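Local coordinates for protein SidF, inhibitor of growth family, member 3 (Legionella pneumophila subsp. pneumophila, PDB 4FYE) that removes phosphate from phosphoinositide lipids, probably acting as a phosphatidylinositol 3,4,5-trisphosphate 3-phosphatase, at residues 32-35 and 36-39; 143-146 and 147-151; 193-196 and 197-200; 337-340 and 341-345; 568-571 and 572-575. The protein carries 1 engineered substitution. All blocks are in the same frame, centred on the assembly; numbering follows the deposited sequence.

How the contacts relate
The five contacts follow one another along the chain without overlapping, and none touches another. Contacts 1 and 3 sit at turns that lead into strands of the six-stranded mixed sheet, contact 1 into its outermost strand 39-42 and contact 3 into strand 199-206; their centres lie about 24 Å apart. Contact 2, on helix 136-163, has its centre about 22 Å from that of contact 1, and both sites reach helix 71-92. Contact 4 is on helix 335-349, beside the four-stranded sheet, and contact 5 on the long helix 522-583, with about 47 Å between their centres. Together they sample two sheets and the surrounding helices of a single large alpha-beta phosphatase domain.

Contact 1 of 5, residues 32-35 and 36-39; sequences YGYP and GERQ
Tyr34 and Arg38 both start with CG anti to the carbonyl carbon (chi1 -51° and -67°), and the arginine then runs fully extended to NE, which lays the two side chains next to each other and pointing the same way. The ring meets the guanidinium at a slant, the planes 48° apart. Tyr34 CD2 sits over one face of the guanidinium, near its rim, and comes within 3.6 Å of Arg38 NE. Reaching past the ring, Arg38 NH1 donates a hydrogen bond of 2.8 Å to Tyr32 O; the acceptor lies in the direction of the guanidinium edge, though tilted from its plane. Arg38 CD also touches the start of the Tyr32 side chain, 3.9 Å from Tyr32 CB. Arginine suits the place because its long chain can pack along Tyr32 and Tyr34 while its flat end still reaches Tyr32 O. Behind this packing is a tight turn whose angles at Pro35 and Gly36 are those of a type II beta turn, just ahead of strand 39-42, an outermost strand of the six-stranded mixed sheet. Proline suits the first corner, and the positive phi at the second suits glycine. Two N-H groups grip Tyr34 O: Arg38 N at 2.9 Å in the carbonyl plane, and Glu37 N, also at 2.9 Å, from above it. Glu37 OE1 lies alongside the tyrosine, 3.8 Å from Tyr34 CD1, while OE2 bonds to Gly67 N. Tyr34 OH is held by Glu74 and Asp70 N, and Arg38 NH2 by Ser715 OG.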
loop_
_atom_site.group_PDB
_atom_site.type_symbol
_atom_site.label_atom_id
_atom_site.label_comp_id
_atom_site.label_asym_id
_atom_site.label_seq_id
_atom_site.Cartn_x
_atom_site.Cartn_y
_atom_site.Cartn_z
ATOM N N TYR A 32 -19.532 1.859 10.952
ATOM C CA TYR A 32 -18.606 2.962 10.668
ATOM C C TYR A 32 -18.858 4.286 11.418
ATOM O O TYR A 32 -17.925 5.095 11.519
ATOM C CB TYR A 32 -18.707 3.237 9.206
ATOM C CG TYR A 32 -18.134 2.163 8.388
ATOM C CD1 TYR A 32 -16.735 2.136 8.117
ATOM C CD2 TYR A 32 -18.949 1.176 7.838
ATOM C CE1 TYR A 32 -16.176 1.145 7.310
ATOM C CE2 TYR A 32 -18.394 0.175 7.032
ATOM C CZ TYR A 32 -17.031 0.167 6.774
ATOM O OH TYR A 32 -16.518 -0.786 5.930
ATOM N N GLY A 33 -20.095 4.485 11.920
ATOM C CA GLY A 33 -20.538 5.668 12.647
ATOM C C GLY A 33 -20.570 6.900 11.743
ATOM O O GLY A 33 -20.538 6.778 10.515
ATOM N N TYR A 34 -20.583 8.093 12.343
ATOM C CA TYR A 34 -20.767 9.312 11.590
ATOM C C TYR A 34 -21.953 9.179 10.593
ATOM O O TYR A 34 -21.788 9.320 9.369
ATOM C CB TYR A 34 -19.454 9.725 10.897
ATOM C CG TYR A 34 -18.231 9.768 11.826
ATOM C CD1 TYR A 34 -17.845 10.983 12.482
ATOM C CD2 TYR A 34 -17.482 8.611 12.101
ATOM C CE1 TYR A 34 -16.758 11.033 13.348
ATOM C CE2 TYR A 34 -16.403 8.651 12.994
ATOM C CZ TYR A 34 -16.027 9.868 13.587
ATOM O OH TYR A 34 -14.927 9.905 14.454
ATOM N N PRO A 35 -23.159 8.924 11.113
ATOM C CA PRO A 35 -24.304 8.837 10.184
ATOM C C PRO A 35 -24.477 10.092 9.257
ATOM O O PRO A 35 -24.299 11.217 9.682
ATOM C CB PRO A 35 -25.506 8.636 11.111
ATOM C CG PRO A 35 -25.096 9.245 12.445
ATOM C CD PRO A 35 -23.582 9.011 12.526
ATOM N N GLY A 36 -24.763 9.885 7.980
ATOM C CA GLY A 36 -24.877 11.004 7.058
ATOM C C GLY A 36 -23.541 11.542 6.598
ATOM O O GLY A 36 -23.508 12.285 5.652
ATOM N N GLU A 37 -22.425 11.181 7.228
ATOM C CA GLU A 37 -21.130 11.484 6.597
ATOM C C GLU A 37 -20.587 10.188 5.972
ATOM O O GLU A 37 -20.296 10.183 4.776
ATOM C CB GLU A 37 -20.121 12.176 7.518
ATOM C CG GLU A 37 -18.646 11.957 7.102
ATOM C CD GLU A 37 -17.541 12.484 8.111
ATOM O OE1 GLU A 37 -17.826 12.974 9.251
ATOM O OE2 GLU A 37 -16.323 12.429 7.760
ATOM N N ARG A 38 -20.520 9.091 6.747
ATOM C CA ARG A 38 -20.029 7.765 6.221
ATOM C C ARG A 38 -21.213 7.001 5.628
ATOM O O ARG A 38 -21.921 6.241 6.302
ATOM C CB ARG A 38 -19.249 6.956 7.272
ATOM C CG ARG A 38 -17.913 7.606 7.674
ATOM C CD ARG A 38 -17.233 6.797 8.749
ATOM N NE ARG A 38 -15.932 7.346 9.082
ATOM C CZ ARG A 38 -15.076 6.828 9.967
ATOM N NH1 ARG A 38 -15.374 5.744 10.675
ATOM N NH2 ARG A 38 -13.907 7.412 10.167
ATOM N N GLN A 39 -21.445 7.220 4.350
ATOM C CA GLN A 39 -22.616 6.665 3.768
ATOM C C GLN A 39 -22.302 5.358 3.087
ATOM O O GLN A 39 -21.237 5.193 2.487
ATOM C CB GLN A 39 -23.198 7.685 2.843
ATOM C CG GLN A 39 -23.530 8.928 3.659
ATOM C CD GLN A 39 -24.677 9.650 3.019
ATOM O OE1 GLN A 39 -24.573 10.076 1.861
ATOM N NE2 GLN A 39 -25.817 9.703 3.722
#

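Contact 2 of 5, residues 143-146 and 147-151; sequences EQLA and KVEGS
Gln144 and Val148 meet one turn apart on helix 136-163, where regular i to i+4 backbone bonds join the two halves of this stretch. The shortest of them runs from Val148 N to Gln144 O, at 2.8 Å. On this tight side the residues are buried. Val148, with one methyl anti to the backbone N and the other beside it, sets CG2 3.7 Å from Gln144 O, and its short branched side chain packs against Phe739 and Ala75. Leu145 adds a longer aliphatic reach to Val736 and Val71, so that this face joins the helix to helices 733-741 and 71-92. The opposite character belongs to Glu143, Ala146 and Lys147, which are exposed. Lys147 bends at three torsions along its chain, curling its methylenes back over the preceding turn until CD is 3.4 Å from Glu143 O. It runs beside Gln144, but the approach is loose, OE1 of the glutamine being 4.2 Å from Lys147 CE. Glu143 OE1 and Lys147 NZ carry opposite charges yet stand 5.9 Å apart, too far for a salt bridge, so any attraction between them is probably weak. At the end of the stretch the hydroxyl of Ser151 folds back on its own helix, where OG makes a weak 3.3 Å hydrogen bond to Lys147 O.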
loop_
_atom_site.group_PDB
_atom_site.type_symbol
_atom_site.label_atom_id
_atom_site.label_comp_id
_atom_site.label_asym_id
_atom_site.label_seq_id
_atom_site.Cartn_x
_atom_site.Cartn_y
_atom_site.Cartn_z
ATOM N N GLU A 143 -9.603 15.028 27.208
ATOM C CA GLU A 143 -10.125 14.602 28.493
ATOM C C GLU A 143 -11.292 13.702 28.300
ATOM O O GLU A 143 -11.505 12.843 29.102
ATOM C CB GLU A 143 -10.597 15.737 29.384
ATOM C CG GLU A 143 -9.460 16.464 30.050
ATOM C CD GLU A 143 -9.912 17.663 30.879
ATOM O OE1 GLU A 143 -10.966 17.558 31.570
ATOM O OE2 GLU A 143 -9.195 18.702 30.830
ATOM N N GLN A 144 -12.090 13.945 27.266
ATOM C CA GLN A 144 -13.284 13.171 27.106
ATOM C C GLN A 144 -12.838 11.783 26.672
ATOM O O GLN A 144 -13.251 10.754 27.210
ATOM C CB GLN A 144 -14.210 13.825 26.076
ATOM C CG GLN A 144 -14.724 15.199 26.463
ATOM C CD GLN A 144 -15.242 15.299 27.877
ATOM O OE1 GLN A 144 -16.126 14.518 28.337
ATOM N NE2 GLN A 144 -14.678 16.247 28.601
ATOM N N LEU A 145 -11.893 11.784 25.758
ATOM C CA LEU A 145 -11.354 10.592 25.278
ATOM C C LEU A 145 -10.814 9.705 26.373
ATOM O O LEU A 145 -11.077 8.530 26.295
ATOM C CB LEU A 145 -10.307 10.897 24.221
ATOM C CG LEU A 145 -9.764 9.773 23.363
ATOM C CD1 LEU A 145 -9.328 10.223 21.977
ATOM C CD2 LEU A 145 -8.584 9.225 24.152
ATOM N N ALA A 146 -10.069 10.227 27.356
ATOM C CA ALA A 146 -9.540 9.361 28.427
ATOM C C ALA A 146 -10.723 8.796 29.267
ATOM O O ALA A 146 -10.741 7.627 29.657
ATOM C CB ALA A 146 -8.564 10.126 29.343
ATOM N N LYS A 147 -11.692 9.637 29.542
ATOM C CA LYS A 147 -12.908 9.190 30.160
ATOM C C LYS A 147 -13.481 7.966 29.426
ATOM O O LYS A 147 -13.762 6.947 29.996
ATOM C CB LYS A 147 -13.935 10.329 30.096
ATOM C CG LYS A 147 -14.355 11.006 31.416
ATOM C CD LYS A 147 -13.509 12.205 31.792
ATOM C CE LYS A 147 -14.362 13.468 31.994
ATOM N NZ LYS A 147 -15.072 13.739 33.299
ATOM N N VAL A 148 -13.702 8.106 28.138
ATOM C CA VAL A 148 -14.333 7.084 27.347
ATOM C C VAL A 148 -13.505 5.800 27.258
ATOM O O VAL A 148 -14.073 4.700 27.275
ATOM C CB VAL A 148 -14.631 7.664 25.942
ATOM C CG1 VAL A 148 -14.815 6.589 24.910
ATOM C CG2 VAL A 148 -15.896 8.507 26.026
ATOM N N GLU A 149 -12.180 5.939 27.186
ATOM C CA GLU A 149 -11.292 4.802 27.171
ATOM C C GLU A 149 -11.517 4.016 28.427
ATOM O O GLU A 149 -11.594 2.805 28.376
ATOM C CB GLU A 149 -9.850 5.221 27.135
ATOM C CG GLU A 149 -8.892 4.049 26.974
ATOM C CD GLU A 149 -7.741 4.350 26.003
ATOM O OE1 GLU A 149 -7.307 5.528 25.898
ATOM O OE2 GLU A 149 -7.262 3.405 25.328
ATOM N N GLY A 150 -11.647 4.726 29.538
ATOM C CA GLY A 150 -11.949 4.111 30.827
ATOM C C GLY A 150 -13.226 3.282 30.726
ATOM O O GLY A 150 -13.257 2.143 31.152
ATOM N N SER A 151 -14.280 3.840 30.139
ATOM C CA SER A 151 -15.539 3.094 29.984
ATOM C C SER A 151 -15.427 1.920 29.018
ATOM O O SER A 151 -16.075 0.893 29.230
ATOM C CB SER A 151 -16.675 4.011 29.552
ATOM O OG SER A 151 -16.567 5.204 30.284
#

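Contact 3 of 5, residues 193-196 and 197-200; sequences NSKE and GEEQ
Lys195 O receives the N-H of Glu198 at 2.9 Å, a bond bent at the hydrogen (142°), whose donor also stands above the carbonyl plane, away from the lone pairs. Next to it, Glu198 CB comes within 3.2 Å of the same oxygen. Along the side chains, Lys195 and Glu198 lie side by side and point the same way, so aliphatic lysine meets carboxylate: Lys195 CD is 3.6 Å from Glu198 OE1. The charged ends do not touch, NZ of Lys195 being 5.0 Å from Glu198 OE1, and the stronger polar partner of the carboxylate is His255 ND1, bonded to OE2. This is a type II beta turn from Lys195 to Glu198, within the link between the antiparallel strands 184-189 and 199-206. Gly197 sits at its second corner with phi 69°, a conformation that residues with a CB adopt less easily. Glu196, at the first corner, is exposed, as suits a charged residue at the outer bend. On the inner side, Gln200 bends at chi2 (62°) and brings the end of its side chain against Ser194. Small serine lets that buried end pack against its CB, which lies 4.2 Å from Gln200 CD.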
loop_
_atom_site.group_PDB
_atom_site.type_symbol
_atom_site.label_atom_id
_atom_site.label_comp_id
_atom_site.label_asym_id
_atom_site.label_seq_id
_atom_site.Cartn_x
_atom_site.Cartn_y
_atom_site.Cartn_z
ATOM N N ASN A 193 -8.025 24.461 -6.904
ATOM C CA ASN A 193 -7.944 24.663 -8.386
ATOM C C ASN A 193 -8.685 23.602 -9.196
ATOM O O ASN A 193 -8.346 23.361 -10.385
ATOM C CB ASN A 193 -6.502 24.746 -8.985
ATOM C CG ASN A 193 -5.575 25.668 -8.227
ATOM O OD1 ASN A 193 -4.530 25.229 -7.739
ATOM N ND2 ASN A 193 -5.928 26.935 -8.137
ATOM N N SER A 194 -9.666 22.944 -8.592
ATOM C CA SER A 194 -10.465 22.022 -9.396
ATOM C C SER A 194 -11.271 22.880 -10.350
ATOM O O SER A 194 -11.420 24.070 -10.114
ATOM C CB SER A 194 -11.377 21.129 -8.547
ATOM O OG SER A 194 -12.396 21.887 -7.923
ATOM N N LYS A 195 -11.748 22.278 -11.433
ATOM C CA LYS A 195 -12.591 22.960 -12.421
ATOM C C LYS A 195 -14.100 22.784 -12.116
ATOM O O LYS A 195 -14.499 21.889 -11.351
ATOM C CB LYS A 195 -12.205 22.484 -13.815
ATOM C CG LYS A 195 -10.777 22.871 -14.177
ATOM C CD LYS A 195 -10.157 21.845 -15.106
ATOM C CE LYS A 195 -8.873 22.361 -15.726
ATOM N NZ LYS A 195 -8.651 21.611 -16.990
ATOM N N GLU A 196 -14.927 23.673 -12.657
ATOM C CA GLU A 196 -16.389 23.669 -12.380
ATOM C C GLU A 196 -17.015 22.382 -12.885
ATOM O O GLU A 196 -16.661 21.880 -13.956
ATOM C CB GLU A 196 -17.135 24.869 -13.048
ATOM C CG GLU A 196 -16.248 25.948 -13.676
ATOM C CD GLU A 196 -15.060 25.367 -14.467
ATOM O OE1 GLU A 196 -15.224 24.332 -15.169
ATOM O OE2 GLU A 196 -13.940 25.924 -14.363
ATOM N N GLY A 197 -17.966 21.863 -12.124
ATOM C CA GLY A 197 -18.543 20.570 -12.460
ATOM C C GLY A 197 -17.549 19.418 -12.261
ATOM O O GLY A 197 -17.955 18.267 -12.354
ATOM N N GLU A 198 -16.275 19.721 -11.955
ATOM C CA GLU A 198 -15.248 18.680 -11.691
ATOM C C GLU A 198 -15.009 18.399 -10.187
ATOM O O GLU A 198 -15.299 19.236 -9.339
ATOM C CB GLU A 198 -13.933 18.916 -12.493
ATOM C CG GLU A 198 -13.964 18.195 -13.841
ATOM C CD GLU A 198 -12.770 18.437 -14.758
ATOM O OE1 GLU A 198 -11.620 18.617 -14.289
ATOM O OE2 GLU A 198 -12.994 18.411 -16.004
ATOM N N GLU A 199 -14.554 17.197 -9.863
ATOM C CA GLU A 199 -14.163 16.878 -8.481
ATOM C C GLU A 199 -13.160 15.748 -8.441
ATOM O O GLU A 199 -13.104 14.924 -9.363
ATOM C CB GLU A 199 -15.369 16.547 -7.597
ATOM C CG GLU A 199 -16.112 15.253 -7.943
ATOM C CD GLU A 199 -17.119 14.852 -6.849
ATOM O OE1 GLU A 199 -17.737 13.764 -6.928
ATOM O OE2 GLU A 199 -17.288 15.622 -5.875
ATOM N N GLN A 200 -12.396 15.690 -7.360
ATOM C CA GLN A 200 -11.434 14.647 -7.240
ATOM C C GLN A 200 -11.928 13.490 -6.340
ATOM O O GLN A 200 -12.958 13.612 -5.651
ATOM C CB GLN A 200 -10.131 15.261 -6.730
ATOM C CG GLN A 200 -9.274 15.980 -7.782
ATOM C CD GLN A 200 -9.968 17.181 -8.427
ATOM O OE1 GLN A 200 -10.043 17.236 -9.667
ATOM N NE2 GLN A 200 -10.461 18.162 -7.607
#

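Contact 4 of 5, residues 337-340 and 341-345; sequences KARA and QLIKL
Arg339 and Ile343 meet through their carbon chains, and the backbone bond between them is also short. Among the main-chain hydrogen bonds, Ile343 N reaches Arg339 O at 2.8 Å and Leu342 N reaches Ala338 O at 3.0 Å. The bond from Gln341 N to Lys337 O, at 3.5 Å, is weak. Carbon contacts form a second group, on the buried face. Arg339 has CG anti to the backbone N (chi1 -169°), which swings its methylenes across the isoleucine and sets CG 3.7 Å from Ile343 CD1. The isoleucine also brings CG1 to 3.4 Å from Arg339 O, and Leu342 CD2 comes 3.5 Å from Ala338 O. Ala340 is small enough to lie close to Thr398. Polar and charged ends take the remaining positions. The guanidinium of Arg339 is buried yet satisfied elsewhere, NH1 by Asn315 OD1 and Met313 O and NE by Thr6 O, so its chain can serve as hydrophobic packing. The ends of Lys337 and Gln341 come near each other, but NZ of Lys337 and NE2 of Gln341 stay 4.4 Å apart, a loose approach of two nitrogen ends. The whole is a regular amphipathic helix, 335-349, resting its buried side on helix 315-320 and on strand 391-399, an outer strand of the four-stranded mixed sheet.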
loop_
_atom_site.group_PDB
_atom_site.type_symbol
_atom_site.label_atom_id
_atom_site.label_comp_id
_atom_site.label_asym_id
_atom_site.label_seq_id
_atom_site.Cartn_x
_atom_site.Cartn_y
_atom_site.Cartn_z
ATOM N N LYS A 337 -19.069 -11.831 -21.096
ATOM C CA LYS A 337 -18.605 -13.074 -21.680
ATOM C C LYS A 337 -17.669 -12.790 -22.882
ATOM O O LYS A 337 -16.896 -13.651 -23.320
ATOM C CB LYS A 337 -19.833 -13.992 -21.980
ATOM C CG LYS A 337 -19.761 -15.074 -23.089
ATOM C CD LYS A 337 -18.463 -15.913 -23.255
ATOM C CE LYS A 337 -18.662 -17.106 -24.217
ATOM N NZ LYS A 337 -17.585 -17.393 -25.232
ATOM N N ALA A 338 -17.736 -11.565 -23.382
ATOM C CA ALA A 338 -16.805 -11.111 -24.407
ATOM C C ALA A 338 -15.431 -10.725 -23.802
ATOM O O ALA A 338 -14.391 -11.195 -24.260
ATOM C CB ALA A 338 -17.399 -9.942 -25.183
ATOM N N ARG A 339 -15.434 -9.889 -22.775
ATOM C CA ARG A 339 -14.190 -9.657 -22.049
ATOM C C ARG A 339 -13.535 -10.966 -21.603
ATOM O O ARG A 339 -12.307 -11.116 -21.730
ATOM C CB ARG A 339 -14.312 -8.655 -20.864
ATOM C CG ARG A 339 -12.943 -8.251 -20.323
ATOM C CD ARG A 339 -13.057 -6.990 -19.525
ATOM N NE ARG A 339 -11.824 -6.651 -18.830
ATOM C CZ ARG A 339 -10.896 -5.800 -19.295
ATOM N NH1 ARG A 339 -10.978 -5.179 -20.502
ATOM N NH2 ARG A 339 -9.874 -5.576 -18.539
ATOM N N ALA A 340 -14.313 -11.917 -21.084
ATOM C CA ALA A 340 -13.673 -13.158 -20.604
ATOM C C ALA A 340 -12.863 -13.818 -21.747
ATOM O O ALA A 340 -11.761 -14.321 -21.532
ATOM C CB ALA A 340 -14.726 -14.151 -20.049
ATOM N N GLN A 341 -13.464 -13.859 -22.931
ATOM C CA GLN A 341 -12.884 -14.559 -24.058
ATOM C C GLN A 341 -11.597 -13.824 -24.491
ATOM O O GLN A 341 -10.568 -14.433 -24.748
ATOM C CB GLN A 341 -13.911 -14.622 -25.199
ATOM C CG GLN A 341 -13.514 -15.549 -26.313
ATOM C CD GLN A 341 -14.379 -15.372 -27.586
ATOM O OE1 GLN A 341 -14.823 -14.259 -27.931
ATOM N NE2 GLN A 341 -14.609 -16.475 -28.295
ATOM N N LEU A 342 -11.666 -12.502 -24.551
ATOM C CA LEU A 342 -10.516 -11.663 -24.782
ATOM C C LEU A 342 -9.409 -11.923 -23.771
ATOM O O LEU A 342 -8.261 -12.039 -24.163
ATOM C CB LEU A 342 -10.934 -10.202 -24.696
ATOM C CG LEU A 342 -11.271 -9.483 -26.000
ATOM C CD1 LEU A 342 -11.262 -10.405 -27.216
ATOM C CD2 LEU A 342 -12.548 -8.670 -25.855
ATOM N N ILE A 343 -9.740 -12.041 -22.486
ATOM C CA ILE A 343 -8.692 -12.192 -21.481
ATOM C C ILE A 343 -8.009 -13.528 -21.638
ATOM O O ILE A 343 -6.772 -13.630 -21.652
ATOM C CB ILE A 343 -9.224 -12.014 -20.072
ATOM C CG1 ILE A 343 -9.560 -10.550 -19.885
ATOM C CG2 ILE A 343 -8.178 -12.444 -19.020
ATOM C CD1 ILE A 343 -10.347 -10.285 -18.589
ATOM N N LYS A 344 -8.834 -14.541 -21.833
ATOM C CA LYS A 344 -8.350 -15.883 -22.050
ATOM C C LYS A 344 -7.433 -15.985 -23.285
ATOM O O LYS A 344 -6.384 -16.562 -23.210
ATOM C CB LYS A 344 -9.522 -16.876 -22.170
ATOM C CG LYS A 344 -9.002 -18.288 -22.421
ATOM C CD LYS A 344 -9.983 -19.259 -23.043
ATOM C CE LYS A 344 -9.175 -20.370 -23.689
ATOM N NZ LYS A 344 -9.998 -21.605 -23.803
ATOM N N LEU A 345 -7.843 -15.425 -24.407
ATOM C CA LEU A 345 -7.018 -15.489 -25.596
ATOM C C LEU A 345 -5.760 -14.658 -25.397
ATOM O O LEU A 345 -4.699 -15.067 -25.788
ATOM C CB LEU A 345 -7.795 -15.021 -26.838
ATOM C CG LEU A 345 -8.801 -16.053 -27.383
ATOM C CD1 LEU A 345 -9.805 -15.497 -28.394
ATOM C CD2 LEU A 345 -8.140 -17.294 -27.980
#

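Contact 5 of 5, residues 568-571 and 572-575; sequences INKA and LQEL
Leu572, Ala571 and Lys570 lose the most surface to this local packing, and each meets a different part of the neighbouring turn. The N-H of Leu572 bonds to Ile568 O, with N 2.9 Å from the oxygen, and Leu572 CB rests 3.5 Å from Ile568 O. Its branched end turns instead to Tyr600 and Thr607 of helix 590-614, where a bulky aliphatic group fits the interface between the two helices. Ala571, buried too, keeps only a methyl, and its carbonyl takes Leu575 N at 2.8 Å. Leu575 then carries the nonpolar stripe on to Phe599 and Leu472. Lys570 lies on the exposed side. Its first torsion (chi1 -169°) turns CG away from the backbone N, and bends at chi2 and chi3 fold the chain beside Gln573, so that CE is 3.4 Å from Gln573 OE1. The ammonium nitrogen NZ stands 3.8 Å from the same oxygen. Glu574 lays CG against the lysine carbonyl, 3.4 Å from Lys570 O. The chemistry is thus split across helix 522-583: leucines pack on other helices and the alanine is buried, while lysine and glutamine meet over a CH2 group beside a positive charge, an approach that is probably mildly attractive.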
loop_
_atom_site.group_PDB
_atom_site.type_symbol
_atom_site.label_atom_id
_atom_site.label_comp_id
_atom_site.label_asym_id
_atom_site.label_seq_id
_atom_site.Cartn_x
_atom_site.Cartn_y
_atom_site.Cartn_z
ATOM N N ILE A 568 22.880 19.532 -13.624
ATOM C CA ILE A 568 21.754 18.652 -13.830
ATOM C C ILE A 568 20.506 19.488 -13.584
ATOM O O ILE A 568 19.568 19.471 -14.369
ATOM C CB ILE A 568 21.864 17.431 -12.919
ATOM C CG1 ILE A 568 23.009 16.529 -13.421
ATOM C CG2 ILE A 568 20.564 16.668 -12.918
ATOM C CD1 ILE A 568 23.561 15.553 -12.393
ATOM N N ASN A 569 20.568 20.305 -12.546
ATOM C CA ASN A 569 19.461 21.173 -12.177
ATOM C C ASN A 569 19.197 22.327 -13.148
ATOM O O ASN A 569 18.054 22.532 -13.569
ATOM C CB ASN A 569 19.654 21.718 -10.756
ATOM C CG ASN A 569 19.602 20.627 -9.684
ATOM O OD1 ASN A 569 19.025 19.567 -9.879
ATOM N ND2 ASN A 569 20.224 20.897 -8.544
ATOM N N LYS A 570 20.244 23.088 -13.496
ATOM C CA LYS A 570 20.104 24.138 -14.502
ATOM C C LYS A 570 19.518 23.520 -15.780
ATOM O O LYS A 570 18.672 24.145 -16.411
ATOM C CB LYS A 570 21.430 24.876 -14.770
ATOM C CG LYS A 570 21.348 26.171 -15.607
ATOM C CD LYS A 570 21.370 27.470 -14.783
ATOM C CE LYS A 570 20.157 27.644 -13.848
ATOM N NZ LYS A 570 20.175 28.965 -13.138
ATOM N N ALA A 571 19.926 22.292 -16.129
ATOM C CA ALA A 571 19.420 21.588 -17.331
ATOM C C ALA A 571 17.943 21.177 -17.226
ATOM O O ALA A 571 17.185 21.339 -18.186
ATOM C CB ALA A 571 20.269 20.370 -17.638
ATOM N N LEU A 572 17.551 20.637 -16.068
ATOM C CA LEU A 572 16.148 20.276 -15.782
ATOM C C LEU A 572 15.222 21.496 -15.922
ATOM O O LEU A 572 14.190 21.444 -16.578
ATOM C CB LEU A 572 16.055 19.729 -14.374
ATOM C CG LEU A 572 15.300 18.413 -14.137
ATOM C CD1 LEU A 572 15.157 18.197 -12.637
ATOM C CD2 LEU A 572 13.923 18.319 -14.770
ATOM N N GLN A 573 15.626 22.598 -15.312
ATOM C CA GLN A 573 14.939 23.872 -15.417
ATOM C C GLN A 573 14.837 24.428 -16.895
ATOM O O GLN A 573 13.791 24.974 -17.301
ATOM C CB GLN A 573 15.674 24.859 -14.499
ATOM C CG GLN A 573 14.981 26.189 -14.284
ATOM C CD GLN A 573 15.899 27.201 -13.617
ATOM O OE1 GLN A 573 16.783 27.801 -14.261
ATOM N NE2 GLN A 573 15.706 27.393 -12.314
ATOM N N GLU A 574 15.901 24.303 -17.693
ATOM C CA GLU A 574 15.815 24.681 -19.123
ATOM C C GLU A 574 14.875 23.714 -19.878
ATOM O O GLU A 574 14.091 24.147 -20.745
ATOM C CB GLU A 574 17.206 24.750 -19.813
ATOM C CG GLU A 574 18.186 25.824 -19.310
ATOM C CD GLU A 574 19.579 25.702 -19.933
ATOM O OE1 GLU A 574 19.936 24.588 -20.372
ATOM O OE2 GLU A 574 20.335 26.704 -20.001
ATOM N N LEU A 575 14.927 22.417 -19.536
ATOM C CA LEU A 575 13.980 21.474 -20.129
ATOM C C LEU A 575 12.556 21.923 -19.842
ATOM O O LEU A 575 11.727 21.961 -20.750
ATOM C CB LEU A 575 14.183 20.034 -19.662
ATOM C CG LEU A 575 13.849 18.918 -20.679
ATOM C CD1 LEU A 575 13.387 17.668 -19.944
ATOM C CD2 LEU A 575 12.803 19.299 -21.708
#